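Local coordinates for major capsid protein (Norovirus Hu/GI.7/TCH-060/USA/2003, PDB 4P25) that forms the outer protruding domain of the norovirus capsid and binds fucosylated histo-blood group antigens such as Lewis Y, at residues Ala25-Met30 / Val203-Asp208. Sequence-based numbering, arbitrary orientation.
Sequences AMINKM and VYFMSD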
loop_
_atom_site.group_PDB
_atom_site.type_symbol
_atom_site.label_atom_id
_atom_site.label_comp_id
_atom_site.label_asym_id
_atom_site.label_seq_id
_atom_site.Cartn_x
_atom_site.Cartn_y
_atom_site.Cartn_z
ATOM N N ALA A 25 5.358 4.281 1.472
ATOM C CA ALA A 25 6.168 4.190 2.676
ATOM C C ALA A 25 5.236 4.257 3.868
ATOM O O ALA A 25 4.081 4.666 3.739
ATOM C CB ALA A 25 7.171 5.342 2.729
ATOM N N MET A 26 5.745 3.858 5.029
ATOM C CA MET A 26 4.973 3.947 6.255
ATOM C C MET A 26 5.273 5.261 6.968
ATOM O O MET A 26 6.353 5.836 6.821
ATOM C CB MET A 26 5.280 2.757 7.158
ATOM C CG MET A 26 4.973 1.428 6.501
ATOM S SD MET A 26 3.260 1.341 5.931
ATOM C CE MET A 26 2.438 1.339 7.520
ATOM N N ILE A 27 4.306 5.737 7.738
ATOM C CA ILE A 27 4.505 6.955 8.516
ATOM C C ILE A 27 5.450 6.705 9.687
ATOM O O ILE A 27 5.306 5.719 10.413
ATOM C CB ILE A 27 3.166 7.527 8.997
ATOM C CG1 ILE A 27 2.349 7.963 7.777
ATOM C CG2 ILE A 27 3.389 8.713 9.942
ATOM C CD1 ILE A 27 0.929 8.334 8.083
ATOM N N ASN A 28 6.423 7.604 9.826
ATOM C CA ASN A 28 7.465 7.525 10.836
ATOM C C ASN A 28 7.220 8.471 12.006
ATOM O O ASN A 28 7.601 8.177 13.137
ATOM C CB ASN A 28 8.816 7.862 10.183
ATOM C CG ASN A 28 9.922 8.078 11.194
ATOM O OD1 ASN A 28 10.283 9.216 11.507
ATOM N ND2 ASN A 28 10.479 6.987 11.699
ATOM N N LYS A 29 6.585 9.610 11.727
ATOM C CA LYS A 29 6.323 10.620 12.749
ATOM C C LYS A 29 5.386 11.690 12.220
ATOM O O LYS A 29 5.126 11.765 11.017
ATOM C CB LYS A 29 7.628 11.286 13.203
ATOM C CG LYS A 29 8.295 12.136 12.128
ATOM C CD LYS A 29 9.678 12.609 12.562
ATOM C CE LYS A 29 9.627 13.936 13.302
ATOM N NZ LYS A 29 10.988 14.363 13.739
ATOM N N MET A 30 4.872 12.509 13.136
ATOM C CA MET A 30 4.133 13.718 12.797
ATOM C C MET A 30 5.037 14.908 13.000
ATOM O O MET A 30 6.003 14.839 13.756
ATOM C CB MET A 30 2.950 13.902 13.744
ATOM C CG MET A 30 1.798 12.967 13.534
ATOM S SD MET A 30 0.562 13.167 14.834
ATOM C CE MET A 30 1.315 12.277 16.195
ATOM N N VAL A 203 -0.993 19.444 10.668
ATOM C CA VAL A 203 -0.185 18.290 11.035
ATOM C C VAL A 203 0.253 17.538 9.784
ATOM O O VAL A 203 -0.574 17.172 8.948
ATOM C CB VAL A 203 -0.949 17.347 11.972
ATOM C CG1 VAL A 203 -0.132 16.089 12.238
ATOM C CG2 VAL A 203 -1.277 18.065 13.274
ATOM N N TYR A 204 1.559 17.335 9.658
ATOM C CA TYR A 204 2.120 16.610 8.529
ATOM C C TYR A 204 2.633 15.262 8.981
ATOM O O TYR A 204 3.296 15.147 10.011
ATOM C CB TYR A 204 3.237 17.416 7.865
ATOM C CG TYR A 204 2.730 18.725 7.320
ATOM C CD1 TYR A 204 2.106 18.784 6.085
ATOM C CD2 TYR A 204 2.841 19.897 8.058
ATOM C CE1 TYR A 204 1.621 19.973 5.589
ATOM C CE2 TYR A 204 2.358 21.097 7.568
ATOM C CZ TYR A 204 1.747 21.125 6.334
ATOM O OH TYR A 204 1.259 22.307 5.833
ATOM N N PHE A 205 2.302 14.242 8.200
ATOM C CA PHE A 205 2.702 12.879 8.493
ATOM C C PHE A 205 3.897 12.546 7.616
ATOM O O PHE A 205 3.818 12.635 6.383
ATOM C CB PHE A 205 1.510 11.948 8.263
ATOM C CG PHE A 205 0.311 12.319 9.095
ATOM C CD1 PHE A 205 0.192 11.865 10.399
ATOM C CD2 PHE A 205 -0.671 13.164 8.591
ATOM C CE1 PHE A 205 -0.902 12.226 11.185
ATOM C CE2 PHE A 205 -1.766 13.528 9.369
ATOM C CZ PHE A 205 -1.882 13.059 10.667
ATOM N N MET A 206 5.012 12.197 8.256
ATOM C CA MET A 206 6.307 12.110 7.590
ATOM C C MET A 206 6.761 10.671 7.366
ATOM O O MET A 206 6.549 9.808 8.220
ATOM C CB MET A 206 7.381 12.829 8.420
ATOM C CG MET A 206 7.024 14.254 8.851
ATOM S SD MET A 206 6.595 15.365 7.497
ATOM C CE MET A 206 8.130 15.410 6.569
ATOM N N SER A 207 7.412 10.426 6.230
ATOM C CA SER A 207 7.985 9.117 5.934
ATOM C C SER A 207 9.422 9.217 5.453
ATOM O O SER A 207 9.762 10.108 4.673
ATOM C CB SER A 207 7.172 8.400 4.848
ATOM O OG SER A 207 5.876 8.069 5.307
ATOM N N ASP A 208 10.258 8.290 5.909
ATOM C CA ASP A 208 11.554 8.068 5.283
ATOM C C ASP A 208 11.347 7.690 3.820
ATOM O O ASP A 208 10.481 6.874 3.495
ATOM C CB ASP A 208 12.305 6.934 5.979
ATOM C CG ASP A 208 12.640 7.249 7.418
ATOM O OD1 ASP A 208 12.978 8.414 7.710
ATOM O OD2 ASP A 208 12.574 6.323 8.254
HETATM O O HOH W 1 9.049 6.008 7.320
#
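V203 begins the contact by laying CG1 against CG of M30 at 3.9 Å, while the same methyl sits over one face of the F205 ring, offset toward its rim. The carbonyl O of Y204 receives a CA-H...O contact from M30. F205 and M30 form the antiparallel non-hydrogen-bonded pair; CG of M30 lies anti to the carbonyl carbon (chi1 -73°) and SD extends on from it (chi2 173°), which sets CG 3.7 Å from CE1 of F205 and SD in an oblique Met-aromatic contact, 5.2 Å from the ring centroid. CD1 of I27 reaches CB of F205 at 3.7 Å, oblique to the ring, and F286 packs on both F205 and M30. M206 faces both N28 and K29, a classic beta bulge: its N donates to K29 O (2.8 Å), its O accepts from N28 N (2.7 Å), both nearly straight, and its CB meets CG of K29. S207 sets OG beside its own backbone N (chi1 -67°), from where OG donates to M26 O at 2.7 Å, coming from above the carbonyl plane; N20 is a second partner of this hydroxyl. D208 N reaches the same M26 O through a water, and OD1 of D208 and OD1 of N28 both bond to Q218. Strand 29-31 thus adds antiparallel to 201-208, which also pairs with 218-221 and 266-269, in a sheet separate from the glycan-binding one; past the bulge, direct backbone pairing gives way to a hydroxyl and a water, both taken by M26 O.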